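Local coordinates for protein purine nucleoside phosphorylase (Schistosoma mansoni, PDB 5KO5) that probably catalyses the reversible phosphorolysis of purine nucleosides to the free base and ribose 1-phosphate, and here holds cytosine in its ligand pocket, at residues 173-176 with 177-181; 228-232 with 233-237. One frame throughout, in Å; residues are numbered along the deposited sequence.

Contact 1 (173-176 with 177-181)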
loop_
_atom_site.group_PDB
_atom_site.type_symbol
_atom_site.label_atom_id
_atom_site.label_comp_id
_atom_site.label_asym_id
_atom_site.label_seq_id
_atom_site.Cartn_x
_atom_site.Cartn_y
_atom_site.Cartn_z
ATOM N N GLN A 173 11.355 25.797 9.201
ATOM C CA GLN A 173 11.923 24.994 10.282
ATOM C C GLN A 173 12.899 25.823 11.109
ATOM O O GLN A 173 12.892 25.754 12.342
ATOM C CB GLN A 173 12.644 23.774 9.712
ATOM C CG GLN A 173 11.747 22.740 9.049
ATOM C CD GLN A 173 12.558 21.646 8.385
ATOM O OE1 GLN A 173 13.405 21.013 9.019
ATOM N NE2 GLN A 173 12.323 21.431 7.097
ATOM N N GLN A 174 13.732 26.628 10.442
ATOM C CA GLN A 174 14.703 27.448 11.158
ATOM C C GLN A 174 14.013 28.491 12.028
ATOM O O GLN A 174 14.438 28.734 13.163
ATOM C CB GLN A 174 15.651 28.104 10.158
ATOM C CG GLN A 174 16.526 27.111 9.412
ATOM C CD GLN A 174 17.322 27.745 8.283
ATOM O OE1 GLN A 174 17.432 28.967 8.192
ATOM N NE2 GLN A 174 17.878 26.909 7.414
ATOM N N LEU A 175 12.940 29.107 11.520
ATOM C CA LEU A 175 12.198 30.081 12.317
ATOM C C LEU A 175 11.551 29.425 13.532
ATOM O O LEU A 175 11.592 29.977 14.639
ATOM C CB LEU A 175 11.154 30.792 11.453
ATOM C CG LEU A 175 10.191 31.758 12.153
ATOM C CD1 LEU A 175 10.937 32.880 12.875
ATOM C CD2 LEU A 175 9.196 32.329 11.157
ATOM N N ALA A 176 10.937 28.253 13.345
ATOM C CA ALA A 176 10.329 27.550 14.472
ATOM C C ALA A 176 11.360 27.248 15.553
ATOM O O ALA A 176 11.105 27.466 16.746
ATOM C CB ALA A 176 9.642 26.268 13.993
ATOM N N LEU A 177 12.537 26.754 15.154
ATOM C CA LEU A 177 13.587 26.477 16.128
ATOM C C LEU A 177 14.052 27.753 16.812
ATOM O O LEU A 177 14.267 27.765 18.029
ATOM C CB LEU A 177 14.772 25.772 15.465
ATOM C CG LEU A 177 15.935 25.461 16.417
ATOM C CD1 LEU A 177 15.481 24.498 17.515
ATOM C CD2 LEU A 177 17.159 24.916 15.680
ATOM N N LYS A 178 14.202 28.840 16.048
ATOM C CA LYS A 178 14.669 30.096 16.626
ATOM C C LYS A 178 13.732 30.580 17.724
ATOM O O LYS A 178 14.183 31.041 18.780
ATOM C CB LYS A 178 14.797 31.159 15.534
ATOM C CG LYS A 178 15.283 32.504 16.048
ATOM C CD LYS A 178 16.758 32.678 15.773
ATOM C CE LYS A 178 17.005 33.019 14.316
ATOM N NZ LYS A 178 18.459 33.126 14.015
ATOM N N ILE A 179 12.422 30.480 17.493
ATOM C CA ILE A 179 11.453 30.913 18.494
ATOM C C ILE A 179 11.511 30.019 19.729
ATOM O O ILE A 179 11.362 30.493 20.861
ATOM C CB ILE A 179 10.045 30.985 17.873
ATOM C CG1 ILE A 179 9.988 32.132 16.858
ATOM C CG2 ILE A 179 8.984 31.167 18.954
ATOM C CD1 ILE A 179 8.794 32.077 15.932
ATOM N N ALA A 180 11.738 28.716 19.536
ATOM C CA ALA A 180 11.897 27.829 20.685
ATOM C C ALA A 180 13.114 28.218 21.512
ATOM O O ALA A 180 13.069 28.192 22.747
ATOM C CB ALA A 180 12.009 26.379 20.223
ATOM N N GLN A 181 14.211 28.594 20.846
ATOM C CA GLN A 181 15.406 29.026 21.566
ATOM C C GLN A 181 15.143 30.309 22.341
ATOM O O GLN A 181 15.596 30.459 23.484
ATOM C CB GLN A 181 16.559 29.222 20.584
ATOM C CG GLN A 181 16.967 27.952 19.851
ATOM C CD GLN A 181 17.875 28.226 18.669
ATOM O OE1 GLN A 181 17.946 29.355 18.174
ATOM N NE2 GLN A 181 18.578 27.198 18.211
#
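Gln173 and Leu177 begin a run of four regular alpha-helical i to i+4 hydrogen bonds: Leu177 N reaches Gln173 O at 3.0 Å, and Lys178 to Gln174, Ile179 to Leu175 and Ala180 to Ala176 repeat the pattern. The first of these is also the straightest, with an N-H...O angle of 166°. Among the side chains, the contact one turn apart is made by Leu175 and Ile179. Methyl CD1 of Leu175 meets CD1 of Ile179 at 3.8 Å, and CG of the leucine lies only slightly farther from the same methyl, so the end of the isoleucine sits against the branch point as well as one of its arms. In Ile179 the ethyl arm lies beside the backbone N and anti to the carbonyl carbon (chi1 -69°), which turns it back along the helix; its CG1 thus passes Leu175 O at 3.5 Å on the way to the leucine. Leu175 has CG trans to its own N (chi1 174°) and beside its carbonyl carbon, the side on which Ile179 packs, and this brings CD1 to the isoleucine. Elsewhere the touching is done close to the main chain: CB of Lys178 rests 3.4 Å from Gln174 O, while the rest of that side chain bends at chi2 and chi3 and leads off the helix. Beyond these residues, Ile179 packs on Trp276 and Ile280 of helix 259-283, and Leu177 and Ala180 lie on Val189 of strand 189-196. Trp276 NE1 gives a hydrogen bond to Ala176 O, so this carbonyl accepts two N-H groups, one from its own helix and one from helix 259-283. The chemistry is that of an amphipathic helix: Gln174 and Lys178 at the surface, aliphatic groups against the protein, and one shared carbonyl joining two helices.

Contact 2 (228-232 with 233-237)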
loop_
_atom_site.group_PDB
_atom_site.type_symbol
_atom_site.label_atom_id
_atom_site.label_comp_id
_atom_site.label_asym_id
_atom_site.label_seq_id
_atom_site.Cartn_x
_atom_site.Cartn_y
_atom_site.Cartn_z
ATOM N N ILE A 228 1.544 16.843 0.587
ATOM C CA ILE A 228 1.707 16.599 -0.840
ATOM C C ILE A 228 0.779 17.495 -1.647
ATOM O O ILE A 228 1.190 18.070 -2.657
ATOM C CB ILE A 228 1.512 15.107 -1.138
ATOM C CG1 ILE A 228 2.730 14.342 -0.617
ATOM C CG2 ILE A 228 1.286 14.852 -2.634
ATOM C CD1 ILE A 228 2.592 12.810 -0.666
ATOM N N ILE A 229 -0.476 17.647 -1.212
ATOM C CA ILE A 229 -1.387 18.523 -1.948
ATOM C C ILE A 229 -0.887 19.959 -1.903
ATOM O O ILE A 229 -0.910 20.668 -2.917
ATOM C CB ILE A 229 -2.833 18.383 -1.425
ATOM C CG1 ILE A 229 -3.345 16.952 -1.621
ATOM C CG2 ILE A 229 -3.746 19.389 -2.146
ATOM C CD1 ILE A 229 -3.263 16.426 -3.070
ATOM N N ALA A 230 -0.402 20.400 -0.739
ATOM C CA ALA A 230 0.145 21.750 -0.617
ATOM C C ALA A 230 1.363 21.929 -1.520
ATOM O O ALA A 230 1.457 22.916 -2.269
ATOM C CB ALA A 230 0.510 22.028 0.842
ATOM N N CYS A 231 2.302 20.978 -1.468
ATOM C CA CYS A 231 3.503 21.062 -2.292
ATOM C C CYS A 231 3.143 21.093 -3.772
ATOM O O CYS A 231 3.721 21.861 -4.551
ATOM C CB CYS A 231 4.400 19.864 -1.973
ATOM S SG CYS A 231 5.952 19.812 -2.900
ATOM N N HIS A 232 2.163 20.281 -4.167
ATOM C CA HIS A 232 1.741 20.224 -5.559
ATOM C C HIS A 232 1.285 21.594 -6.059
ATOM O O HIS A 232 1.575 21.968 -7.202
ATOM C CB HIS A 232 0.642 19.161 -5.673
ATOM C CG HIS A 232 0.044 19.027 -7.033
ATOM N ND1 HIS A 232 -1.152 19.620 -7.376
ATOM C CD2 HIS A 232 0.446 18.326 -8.118
ATOM C CE1 HIS A 232 -1.451 19.303 -8.624
ATOM N NE2 HIS A 232 -0.493 18.527 -9.102
ATOM N N CYS A 233 0.593 22.368 -5.215
ATOM C CA CYS A 233 0.076 23.665 -5.642
ATOM C C CYS A 233 0.907 24.848 -5.138
ATOM O O CYS A 233 0.438 25.992 -5.188
ATOM C CB CYS A 233 -1.411 23.812 -5.299
ATOM S SG CYS A 233 -1.808 24.012 -3.544
ATOM N N GLY A 234 2.133 24.605 -4.677
ATOM C CA GLY A 234 3.049 25.692 -4.369
ATOM C C GLY A 234 2.909 26.335 -3.003
ATOM O O GLY A 234 3.432 27.439 -2.799
ATOM N N ILE A 235 2.225 25.694 -2.062
ATOM C CA ILE A 235 2.089 26.192 -0.700
ATOM C C ILE A 235 3.240 25.630 0.126
ATOM O O ILE A 235 3.486 24.416 0.124
ATOM C CB ILE A 235 0.726 25.781 -0.113
ATOM C CG1 ILE A 235 -0.412 26.503 -0.841
ATOM C CG2 ILE A 235 0.664 26.060 1.390
ATOM C CD1 ILE A 235 -1.785 26.060 -0.400
ATOM N N LYS A 236 3.953 26.509 0.826
ATOM C CA LYS A 236 5.038 26.084 1.702
ATOM C C LYS A 236 4.452 25.500 2.980
ATOM O O LYS A 236 3.378 25.902 3.425
ATOM C CB LYS A 236 5.934 27.281 2.041
ATOM C CG LYS A 236 6.643 27.875 0.837
ATOM C CD LYS A 236 7.559 29.016 1.277
ATOM C CE LYS A 236 8.245 29.666 0.094
ATOM N NZ LYS A 236 7.262 30.333 -0.803
ATOM N N VAL A 237 5.172 24.555 3.581
ATOM C CA VAL A 237 4.649 23.797 4.712
ATOM C C VAL A 237 5.649 23.791 5.860
ATOM O O VAL A 237 6.851 23.608 5.646
ATOM C CB VAL A 237 4.327 22.339 4.320
ATOM C CG1 VAL A 237 3.922 21.539 5.559
ATOM C CG2 VAL A 237 3.228 22.289 3.285
#
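Ala230 and Ile235 meet where helix 224-232 ends in a Schellman motif, with Gly234, at positive phi, as its C-prime residue. Ile235 N makes the i to i+5 bond of the motif to Ala230 O at 2.9 Å, arriving from above the carbonyl plane, 42° out of it. Inside that bond Gly234 N pairs with Cys231 O at 3.2 Å; although its N-H points well at the oxygen (160°), the donor stands even farther above the carbonyl plane. Cys233 N still makes a helical bond to Ile229 O, and adds a weak one to Ala230 O.

The tight side is apolar. CB of Ala230 faces two residues of the outgoing chain, with Val237 CG2 at 3.7 Å and Ile235 CB at 3.9 Å. In Val237, CG1 is anti to the backbone N (chi1 174°), which leaves CG2 beside that N and facing Ala230. Cys233 is buried too, its SG lying over the carbonyls near the helix end, 3.5 Å from Ile229 O and 3.7 Å from Ala230 O. By contrast, Gly234 lies exposed at the outer bend, held by its N-H, and its partner Cys231 is partly exposed.

The ring of His232 is held at its far end by NE2, which is hydrogen-bonded to Asn153 OD1. Helix 95-108 covers Ile229 through Ala99 and Ile102, and its Lys106 NZ hydrogen-bonds to Cys233 O. Ala230 and Ile235 both rest on Leu113, and Val237 on Ile115, of strand 112-121, the parallel neighbour of strand 236-246 into which this turn delivers the chain.

From the N terminus the chain first reaches contact 1, within helix 170-182, and only later contact 2, where helix 224-232 turns into strand 236-246. The two are in series, neither nested nor crossing, with centres about 21 Å apart and nearest atoms about 6 Å apart without touching. Contact 1 closes no loop and lies within a continuous helix; contact 2 closes the short reversal from helix to strand. Between them run strand 189-196, helix 205-213 and strand 218-220. Contact 1 ties its helix to helix 259-283 and strands 131-139 and 189-196, contact 2 ties its helix to helix 95-108 and strand 112-121, and the mixed sheet joins both regions.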